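PDB 4Q48: DNA helicase RecQ from Deinococcus radiodurans, which probably couples ATP hydrolysis to the unwinding of duplex DNA, translocating in the 3'-5' direction. Local coordinates for residues 129-134 and 169-174; 88-93 and 114-119. All coordinates share one frame; numbering follows the deposited sequence.

Both contacts belong to the DEAD/DEAH-box helicase region of the RecQ catalytic core, and they follow one another along the chain: interaction 2 closes at residue 119 before interaction 1 opens at residue 129. Their centres lie about 18 Å apart and their nearest atoms about 6 Å apart, so the two do not touch. Interaction 2 joins the edge strand 91-94 to its neighbour 117-120 in the seven-stranded parallel sheet; interaction 1 packs helix 128-135 against the end of helix 165-170. The side chain of Y119 in interaction 2 is about 5 Å from that of S53, which binds ADP in another structure of this protein; no nucleotide is bound here. Interaction 1 is remote from the annotated sites.

Interaction 1. Residues 129-134 and 169-174; sequences RTLDLL and ERFPEL
R170 and D132 form the polar part of this contact, a salt bridge between the last turn of helix 165-170 and helix 128-135. R170 NH2 donates to D132 OD1 over 2.6 Å, with an angle of 147° at the hydrogen. The acceptor lies in the guanidinium plane and is met nearly along its C-O axis, yet the carboxylate and guanidinium planes are 60° apart, and a single NH2-OD1 bond joins them rather than a two-pronged pairing. The aspartate leaves its helix pointing away from R170, and its carboxylate end comes back toward the arginine, whose chain bends at chi3. E135 offers NH2 a second, long and weak ion pair.

The apolar part begins on the same guanidinium. L131 CB sits 3.5 Å above one face, offset toward the rim, with R170 NH1 as its nearest atom at 3.6 Å. Beyond it, the ring of F171, the first residue past the helix to leave helical backbone angles, meets both L131 and L134. Its CE1 meets L131 CD2 at 3.7 Å, while CZ lies 3.7 Å from L134 CB, an approach oblique to the ring. F171 CG stands beside the backbone N (chi1 -49°), which carries the ring toward the helix.

One backbone group also meets the ring: the carbonyl O of L131 lies at its edge, in plane, 3.6 Å from CZ. F142 of strand 139-145 packs against the F171 ring, and L134 touches V139 of that strand, so the contact joins helix 128-135 to the end of helix 165-170 and the residues after it, beside strand 139-145.

Chemically, L131 belongs to both parts: its CB lies over the guanidinium and its CD2 touches F171 CE1. The buried patch of L131, L134 and F171 is thus bordered, on its more exposed side, by a one-pronged salt bridge.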
ATOM      1  N   ARG A 129       0.594   2.314 -33.748  1.00 43.00           N
ATOM      2  CA  ARG A 129       1.650   1.593 -34.433  1.00 39.90           C
ATOM      3  C   ARG A 129       2.240   0.483 -33.562  1.00 48.95           C
ATOM      4  O   ARG A 129       2.424  -0.649 -34.030  1.00 52.30           O
ATOM      5  CB  ARG A 129       2.734   2.561 -34.884  1.00 31.85           C
ATOM      6  CG  ARG A 129       3.818   1.926 -35.662  1.00 29.31           C
ATOM      7  CD  ARG A 129       5.041   2.794 -35.630  1.00 37.35           C
ATOM      8  NE  ARG A 129       6.156   2.224 -36.373  1.00 34.62           N
ATOM      9  CZ  ARG A 129       7.237   1.725 -35.789  1.00 40.71           C
ATOM     10  NH1 ARG A 129       7.308   1.726 -34.463  1.00 41.39           N
ATOM     11  NH2 ARG A 129       8.232   1.219 -36.521  1.00 44.55           N
ATOM     12  N   THR A 130       2.533   0.793 -32.299  1.00 45.81           N
ATOM     13  CA  THR A 130       3.165  -0.188 -31.430  1.00 47.99           C
ATOM     14  C   THR A 130       2.266  -1.417 -31.206  1.00 43.52           C
ATOM     15  O   THR A 130       2.730  -2.554 -31.216  1.00 41.76           O
ATOM     16  CB  THR A 130       3.526   0.446 -30.054  1.00 45.69           C
ATOM     17  OG1 THR A 130       4.428   1.534 -30.253  1.00 47.11           O
ATOM     18  CG2 THR A 130       4.170  -0.579 -29.109  1.00 35.99           C
ATOM     19  N   LEU A 131       0.974  -1.183 -31.040  1.00 43.47           N
ATOM     20  CA  LEU A 131       0.037  -2.273 -30.794  1.00 43.67           C
ATOM     21  C   LEU A 131      -0.032  -3.197 -32.017  1.00 46.21           C
ATOM     22  O   LEU A 131      -0.259  -4.404 -31.892  1.00 45.46           O
ATOM     23  CB  LEU A 131      -1.335  -1.705 -30.438  1.00 45.42           C
ATOM     24  CG  LEU A 131      -1.365  -1.138 -29.009  1.00 45.74           C
ATOM     25  CD1 LEU A 131      -2.468  -0.126 -28.881  1.00 49.16           C
ATOM     26  CD2 LEU A 131      -1.508  -2.213 -27.931  1.00 43.69           C
ATOM     27  N   ASP A 132       0.208  -2.628 -33.196  1.00 46.32           N
ATOM     28  CA  ASP A 132       0.211  -3.402 -34.430  1.00 42.29           C
ATOM     29  C   ASP A 132       1.407  -4.372 -34.482  1.00 44.43           C
ATOM     30  O   ASP A 132       1.217  -5.546 -34.847  1.00 44.25           O
ATOM     31  CB  ASP A 132       0.248  -2.462 -35.651  1.00 41.47           C
ATOM     32  CG  ASP A 132      -1.125  -1.882 -36.003  1.00 40.88           C
ATOM     33  OD1 ASP A 132      -2.147  -2.364 -35.482  1.00 41.11           O
ATOM     34  OD2 ASP A 132      -1.182  -0.913 -36.788  1.00 39.55           O
ATOM     35  N   LEU A 133       2.611  -3.902 -34.105  1.00 38.43           N
ATOM     36  CA  LEU A 133       3.809  -4.753 -34.084  1.00 34.43           C
ATOM     37  C   LEU A 133       3.587  -5.940 -33.174  1.00 43.30           C
ATOM     38  O   LEU A 133       3.929  -7.094 -33.502  1.00 42.82           O
ATOM     39  CB  LEU A 133       5.046  -4.020 -33.587  1.00 34.23           C
ATOM     40  CG  LEU A 133       5.755  -2.930 -34.388  1.00 45.83           C
ATOM     41  CD1 LEU A 133       7.169  -2.864 -33.891  1.00 45.46           C
ATOM     42  CD2 LEU A 133       5.748  -3.167 -35.890  1.00 46.82           C
ATOM     43  N   LEU A 134       2.979  -5.658 -32.032  1.00 36.22           N
ATOM     44  CA  LEU A 134       2.784  -6.688 -31.040  1.00 35.58           C
ATOM     45  C   LEU A 134       1.951  -7.806 -31.623  1.00 39.33           C
ATOM     46  O   LEU A 134       2.169  -8.985 -31.323  1.00 39.13           O
ATOM     47  CB  LEU A 134       2.117  -6.081 -29.809  1.00 40.17           C
ATOM     48  CG  LEU A 134       3.090  -5.210 -28.993  1.00 36.59           C
ATOM     49  CD1 LEU A 134       2.351  -4.351 -27.997  1.00 35.35           C
ATOM     50  CD2 LEU A 134       4.101  -6.094 -28.276  1.00 25.44           C
ATOM     51  N   GLU A 169      -8.550  -5.784 -24.765  1.00 57.19           N
ATOM     52  CA  GLU A 169      -9.303  -5.722 -26.024  1.00 56.25           C
ATOM     53  C   GLU A 169      -8.571  -6.372 -27.180  1.00 54.34           C
ATOM     54  O   GLU A 169      -8.988  -7.396 -27.700  1.00 57.41           O
ATOM     55  CB  GLU A 169      -9.624  -4.282 -26.408  1.00 58.61           C
ATOM     56  CG  GLU A 169     -11.032  -3.840 -26.060  1.00 70.22           C
ATOM     57  CD  GLU A 169     -11.124  -2.344 -25.802  1.00 89.65           C
ATOM     58  OE1 GLU A 169     -11.135  -1.930 -24.606  1.00 77.23           O
ATOM     59  OE2 GLU A 169     -11.170  -1.587 -26.803  1.00 99.31           O
ATOM     60  N   ARG A 170      -7.440  -5.791 -27.549  1.00 54.88           N
ATOM     61  CA  ARG A 170      -6.744  -6.202 -28.752  1.00 50.09           C
ATOM     62  C   ARG A 170      -6.009  -7.523 -28.586  1.00 52.58           C
ATOM     63  O   ARG A 170      -5.648  -8.156 -29.587  1.00 58.36           O
ATOM     64  CB  ARG A 170      -5.814  -5.080 -29.228  1.00 47.02           C
ATOM     65  CG  ARG A 170      -6.620  -4.063 -30.027  1.00 52.43           C
ATOM     66  CD  ARG A 170      -5.833  -2.933 -30.625  1.00 47.63           C
ATOM     67  NE  ARG A 170      -5.013  -3.394 -31.723  1.00 43.14           N
ATOM     68  CZ  ARG A 170      -4.300  -2.597 -32.511  1.00 48.17           C
ATOM     69  NH1 ARG A 170      -4.312  -1.286 -32.329  1.00 52.74           N
ATOM     70  NH2 ARG A 170      -3.558  -3.115 -33.483  1.00 50.00           N
ATOM     71  N   PHE A 171      -5.814  -7.951 -27.340  1.00 52.50           N
ATOM     72  CA  PHE A 171      -5.126  -9.211 -27.054  1.00 51.50           C
ATOM     73  C   PHE A 171      -5.809 -10.011 -25.967  1.00 53.03           C
ATOM     74  O   PHE A 171      -5.215 -10.232 -24.917  1.00 56.74           O
ATOM     75  CB  PHE A 171      -3.673  -8.963 -26.619  1.00 50.51           C
ATOM     76  CG  PHE A 171      -2.920  -8.028 -27.515  1.00 44.13           C
ATOM     77  CD1 PHE A 171      -2.956  -6.670 -27.297  1.00 39.61           C
ATOM     78  CD2 PHE A 171      -2.192  -8.518 -28.581  1.00 38.69           C
ATOM     79  CE1 PHE A 171      -2.279  -5.822 -28.122  1.00 43.70           C
ATOM     80  CE2 PHE A 171      -1.519  -7.685 -29.409  1.00 40.56           C
ATOM     81  CZ  PHE A 171      -1.553  -6.332 -29.187  1.00 46.73           C
ATOM     82  N   PRO A 172      -7.053 -10.454 -26.203  1.00 56.15           N
ATOM     83  CA  PRO A 172      -7.777 -11.222 -25.178  1.00 52.07           C
ATOM     84  C   PRO A 172      -7.096 -12.539 -24.838  1.00 54.46           C
ATOM     85  O   PRO A 172      -7.110 -13.004 -23.701  1.00 55.83           O
ATOM     86  CB  PRO A 172      -9.133 -11.489 -25.830  1.00 44.34           C
ATOM     87  CG  PRO A 172      -9.253 -10.464 -26.911  1.00 47.20           C
ATOM     88  CD  PRO A 172      -7.865 -10.266 -27.415  1.00 53.02           C
ATOM     89  N   GLU A 173      -6.500 -13.142 -25.852  1.00 55.03           N
ATOM     90  CA  GLU A 173      -5.953 -14.479 -25.721  1.00 53.86           C
ATOM     91  C   GLU A 173      -4.659 -14.514 -24.929  1.00 50.48           C
ATOM     92  O   GLU A 173      -4.282 -15.571 -24.426  1.00 57.21           O
ATOM     93  CB  GLU A 173      -5.756 -15.090 -27.117  1.00 53.39           C
ATOM     94  CG  GLU A 173      -4.516 -14.591 -27.851  1.00 51.11           C
ATOM     95  CD  GLU A 173      -4.619 -13.128 -28.321  1.00 59.63           C
ATOM     96  OE1 GLU A 173      -5.712 -12.496 -28.188  1.00 53.14           O
ATOM     97  OE2 GLU A 173      -3.582 -12.619 -28.839  1.00 61.49           O
ATOM     98  N   LEU A 174      -3.958 -13.382 -24.841  1.00 50.85           N
ATOM     99  CA  LEU A 174      -2.710 -13.314 -24.061  1.00 46.83           C
ATOM    100  C   LEU A 174      -2.951 -13.014 -22.578  1.00 44.21           C
ATOM    101  O   LEU A 174      -3.784 -12.165 -22.237  1.00 45.77           O
ATOM    102  CB  LEU A 174      -1.771 -12.264 -24.644  1.00 45.61           C
ATOM    103  CG  LEU A 174      -1.244 -12.554 -26.054  1.00 47.87           C
ATOM    104  CD1 LEU A 174      -0.322 -11.440 -26.519  1.00 44.76           C
ATOM    105  CD2 LEU A 174      -0.568 -13.912 -26.166  1.00 44.57           C
TER

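Interaction 2. Residues 88-93 and 114-119; sequences GVRAAF and DLDLLY
R90 and D116 meet where two neighbouring parallel strands begin, in the beta-alpha-beta unit formed by strand 91-94, helix 100-111 and strand 117-120 of the RecA-like helicase domain. R90 grips the carboxylate side-on: NE reaches D116 OD2 at 2.9 Å and NH2 reaches OD1 at 3.1 Å, both from above the carboxylate plane. OD2 also accepts the backbone N of R90, through its anti lone pair, with 161° at the hydrogen. The carbonyl O of R90 in turn takes two donors, D116 N at 2.7 Å and L117 N at 3.1 Å.

The axes of 91-93 and 117-119 come within 4.8 Å and run 17° from parallel, pairing A91 with L117, A92 with L118 and F93 with Y119. Y119 N donates to A92 O, whereas A92 N to L117 O is weak. The F93 and Y119 rings lie obliquely, planes at 47°, with F93 CD1 set 3.4 Å from Y119 CB.

Farther out, A91 and F93 face helix 74-84, while A92 and L118 pack on V106 of helix 100-111. Strand 66-70 flanks 117-120 on its other edge, and Y119 OH hydrogen-bonds to Y56 OH and Q57 NE2 of helix 50-62.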
ATOM      1  N   GLY A  88      21.705 -14.278 -17.975  1.00 74.11           N
ATOM      2  CA  GLY A  88      21.515 -15.006 -19.220  1.00 74.24           C
ATOM      3  C   GLY A  88      20.300 -14.469 -19.970  1.00 62.14           C
ATOM      4  O   GLY A  88      20.204 -14.585 -21.189  1.00 59.90           O
ATOM      5  N   VAL A  89      19.392 -13.842 -19.232  1.00 52.47           N
ATOM      6  CA  VAL A  89      18.138 -13.348 -19.777  1.00 53.22           C
ATOM      7  C   VAL A  89      18.292 -12.177 -20.770  1.00 54.54           C
ATOM      8  O   VAL A  89      19.020 -11.210 -20.531  1.00 51.58           O
ATOM      9  CB  VAL A  89      17.209 -12.929 -18.621  1.00 53.46           C
ATOM     10  CG1 VAL A  89      15.865 -12.454 -19.131  1.00 50.44           C
ATOM     11  CG2 VAL A  89      17.085 -14.070 -17.601  1.00 47.01           C
ATOM     12  N   ARG A  90      17.589 -12.278 -21.893  1.00 51.81           N
ATOM     13  CA  ARG A  90      17.645 -11.250 -22.927  1.00 49.67           C
ATOM     14  C   ARG A  90      16.498 -10.258 -22.708  1.00 46.11           C
ATOM     15  O   ARG A  90      15.335 -10.660 -22.683  1.00 47.18           O
ATOM     16  CB  ARG A  90      17.563 -11.892 -24.310  1.00 48.56           C
ATOM     17  CG  ARG A  90      18.302 -13.236 -24.408  1.00 48.02           C
ATOM     18  CD  ARG A  90      17.907 -13.979 -25.661  1.00 45.19           C
ATOM     19  NE  ARG A  90      16.708 -14.785 -25.415  1.00 50.43           N
ATOM     20  CZ  ARG A  90      16.002 -15.394 -26.364  1.00 43.32           C
ATOM     21  NH1 ARG A  90      16.370 -15.298 -27.634  1.00 43.38           N
ATOM     22  NH2 ARG A  90      14.925 -16.088 -26.039  1.00 41.04           N
ATOM     23  N   ALA A  91      16.814  -8.980 -22.530  1.00 41.17           N
ATOM     24  CA  ALA A  91      15.770  -7.989 -22.323  1.00 44.15           C
ATOM     25  C   ALA A  91      16.156  -6.649 -22.927  1.00 50.33           C
ATOM     26  O   ALA A  91      17.332  -6.399 -23.194  1.00 51.12           O
ATOM     27  CB  ALA A  91      15.473  -7.830 -20.863  1.00 45.06           C
ATOM     28  N   ALA A  92      15.183  -5.758 -23.088  1.00 40.96           N
ATOM     29  CA  ALA A  92      15.467  -4.513 -23.770  1.00 41.61           C
ATOM     30  C   ALA A  92      14.485  -3.447 -23.367  1.00 44.84           C
ATOM     31  O   ALA A  92      13.524  -3.727 -22.650  1.00 45.48           O
ATOM     32  CB  ALA A  92      15.443  -4.725 -25.260  1.00 40.55           C
ATOM     33  N   PHE A  93      14.738  -2.217 -23.800  1.00 44.69           N
ATOM     34  CA  PHE A  93      13.836  -1.119 -23.469  1.00 45.77           C
ATOM     35  C   PHE A  93      13.372  -0.431 -24.685  1.00 44.82           C
ATOM     36  O   PHE A  93      14.159  -0.149 -25.580  1.00 45.62           O
ATOM     37  CB  PHE A  93      14.496  -0.051 -22.600  1.00 54.46           C
ATOM     38  CG  PHE A  93      15.064  -0.573 -21.364  1.00 62.58           C
ATOM     39  CD1 PHE A  93      14.235  -1.038 -20.359  1.00 71.56           C
ATOM     40  CD2 PHE A  93      16.430  -0.628 -21.196  1.00 71.96           C
ATOM     41  CE1 PHE A  93      14.752  -1.548 -19.192  1.00 79.71           C
ATOM     42  CE2 PHE A  93      16.959  -1.132 -20.037  1.00 88.49           C
ATOM     43  CZ  PHE A  93      16.113  -1.587 -19.023  1.00 83.56           C
ATOM     44  N   ASP A 114      13.877 -12.515 -30.257  1.00 46.36           N
ATOM     45  CA  ASP A 114      15.204 -12.424 -29.665  1.00 47.19           C
ATOM     46  C   ASP A 114      15.211 -11.947 -28.205  1.00 47.60           C
ATOM     47  O   ASP A 114      16.244 -11.968 -27.541  1.00 50.32           O
ATOM     48  CB  ASP A 114      16.051 -11.431 -30.482  1.00 48.78           C
ATOM     49  CG  ASP A 114      16.818 -12.080 -31.606  1.00 51.34           C
ATOM     50  OD1 ASP A 114      16.854 -13.342 -31.688  1.00 48.61           O
ATOM     51  OD2 ASP A 114      17.408 -11.293 -32.392  1.00 52.97           O
ATOM     52  N   LEU A 115      14.063 -11.525 -27.693  1.00 49.09           N
ATOM     53  CA  LEU A 115      14.004 -11.010 -26.322  1.00 43.51           C
ATOM     54  C   LEU A 115      13.206 -11.966 -25.442  1.00 44.47           C
ATOM     55  O   LEU A 115      12.346 -12.734 -25.921  1.00 41.45           O
ATOM     56  CB  LEU A 115      13.377  -9.619 -26.287  1.00 38.14           C
ATOM     57  CG  LEU A 115      13.934  -8.693 -27.372  1.00 41.69           C
ATOM     58  CD1 LEU A 115      13.297  -7.302 -27.329  1.00 35.81           C
ATOM     59  CD2 LEU A 115      15.430  -8.619 -27.290  1.00 39.82           C
ATOM     60  N   ASP A 116      13.544 -11.976 -24.167  1.00 41.93           N
ATOM     61  CA  ASP A 116      12.739 -12.692 -23.208  1.00 39.47           C
ATOM     62  C   ASP A 116      11.798 -11.711 -22.541  1.00 36.07           C
ATOM     63  O   ASP A 116      10.673 -12.041 -22.163  1.00 34.05           O
ATOM     64  CB  ASP A 116      13.623 -13.372 -22.186  1.00 45.14           C
ATOM     65  CG  ASP A 116      14.450 -14.449 -22.789  1.00 46.03           C
ATOM     66  OD1 ASP A 116      13.848 -15.463 -23.227  1.00 44.06           O
ATOM     67  OD2 ASP A 116      15.693 -14.287 -22.797  1.00 47.18           O
ATOM     68  N   LEU A 117      12.297 -10.495 -22.381  1.00 36.09           N
ATOM     69  CA  LEU A 117      11.543  -9.432 -21.755  1.00 36.27           C
ATOM     70  C   LEU A 117      11.681  -8.164 -22.552  1.00 35.44           C
ATOM     71  O   LEU A 117      12.747  -7.865 -23.086  1.00 38.97           O
ATOM     72  CB  LEU A 117      12.010  -9.187 -20.319  1.00 40.36           C
ATOM     73  CG  LEU A 117      11.813 -10.363 -19.386  1.00 37.40           C
ATOM     74  CD1 LEU A 117      12.658 -10.162 -18.162  1.00 45.06           C
ATOM     75  CD2 LEU A 117      10.351 -10.511 -19.051  1.00 35.03           C
ATOM     76  N   LEU A 118      10.581  -7.447 -22.679  1.00 32.03           N
ATOM     77  CA  LEU A 118      10.615  -6.124 -23.243  1.00 33.11           C
ATOM     78  C   LEU A 118       9.976  -5.142 -22.270  1.00 39.23           C
ATOM     79  O   LEU A 118       8.782  -5.224 -21.951  1.00 38.19           O
ATOM     80  CB  LEU A 118       9.903  -6.082 -24.581  1.00 32.19           C
ATOM     81  CG  LEU A 118       9.948  -4.657 -25.127  1.00 35.57           C
ATOM     82  CD1 LEU A 118      11.365  -4.298 -25.511  1.00 38.31           C
ATOM     83  CD2 LEU A 118       9.028  -4.495 -26.302  1.00 36.36           C
ATOM     84  N   TYR A 119      10.788  -4.227 -21.765  1.00 42.55           N
ATOM     85  CA  TYR A 119      10.290  -3.166 -20.903  1.00 43.33           C
ATOM     86  C   TYR A 119       9.864  -1.972 -21.766  1.00 41.29           C
ATOM     87  O   TYR A 119      10.643  -1.461 -22.576  1.00 42.31           O
ATOM     88  CB  TYR A 119      11.368  -2.792 -19.870  1.00 48.07           C
ATOM     89  CG  TYR A 119      11.522  -3.824 -18.766  1.00 44.52           C
ATOM     90  CD1 TYR A 119      12.414  -4.885 -18.875  1.00 44.99           C
ATOM     91  CD2 TYR A 119      10.736  -3.758 -17.636  1.00 43.65           C
ATOM     92  CE1 TYR A 119      12.530  -5.828 -17.858  1.00 46.22           C
ATOM     93  CE2 TYR A 119      10.849  -4.676 -16.632  1.00 43.44           C
ATOM     94  CZ  TYR A 119      11.735  -5.707 -16.735  1.00 47.73           C
ATOM     95  OH  TYR A 119      11.790  -6.604 -15.684  1.00 51.42           O
TER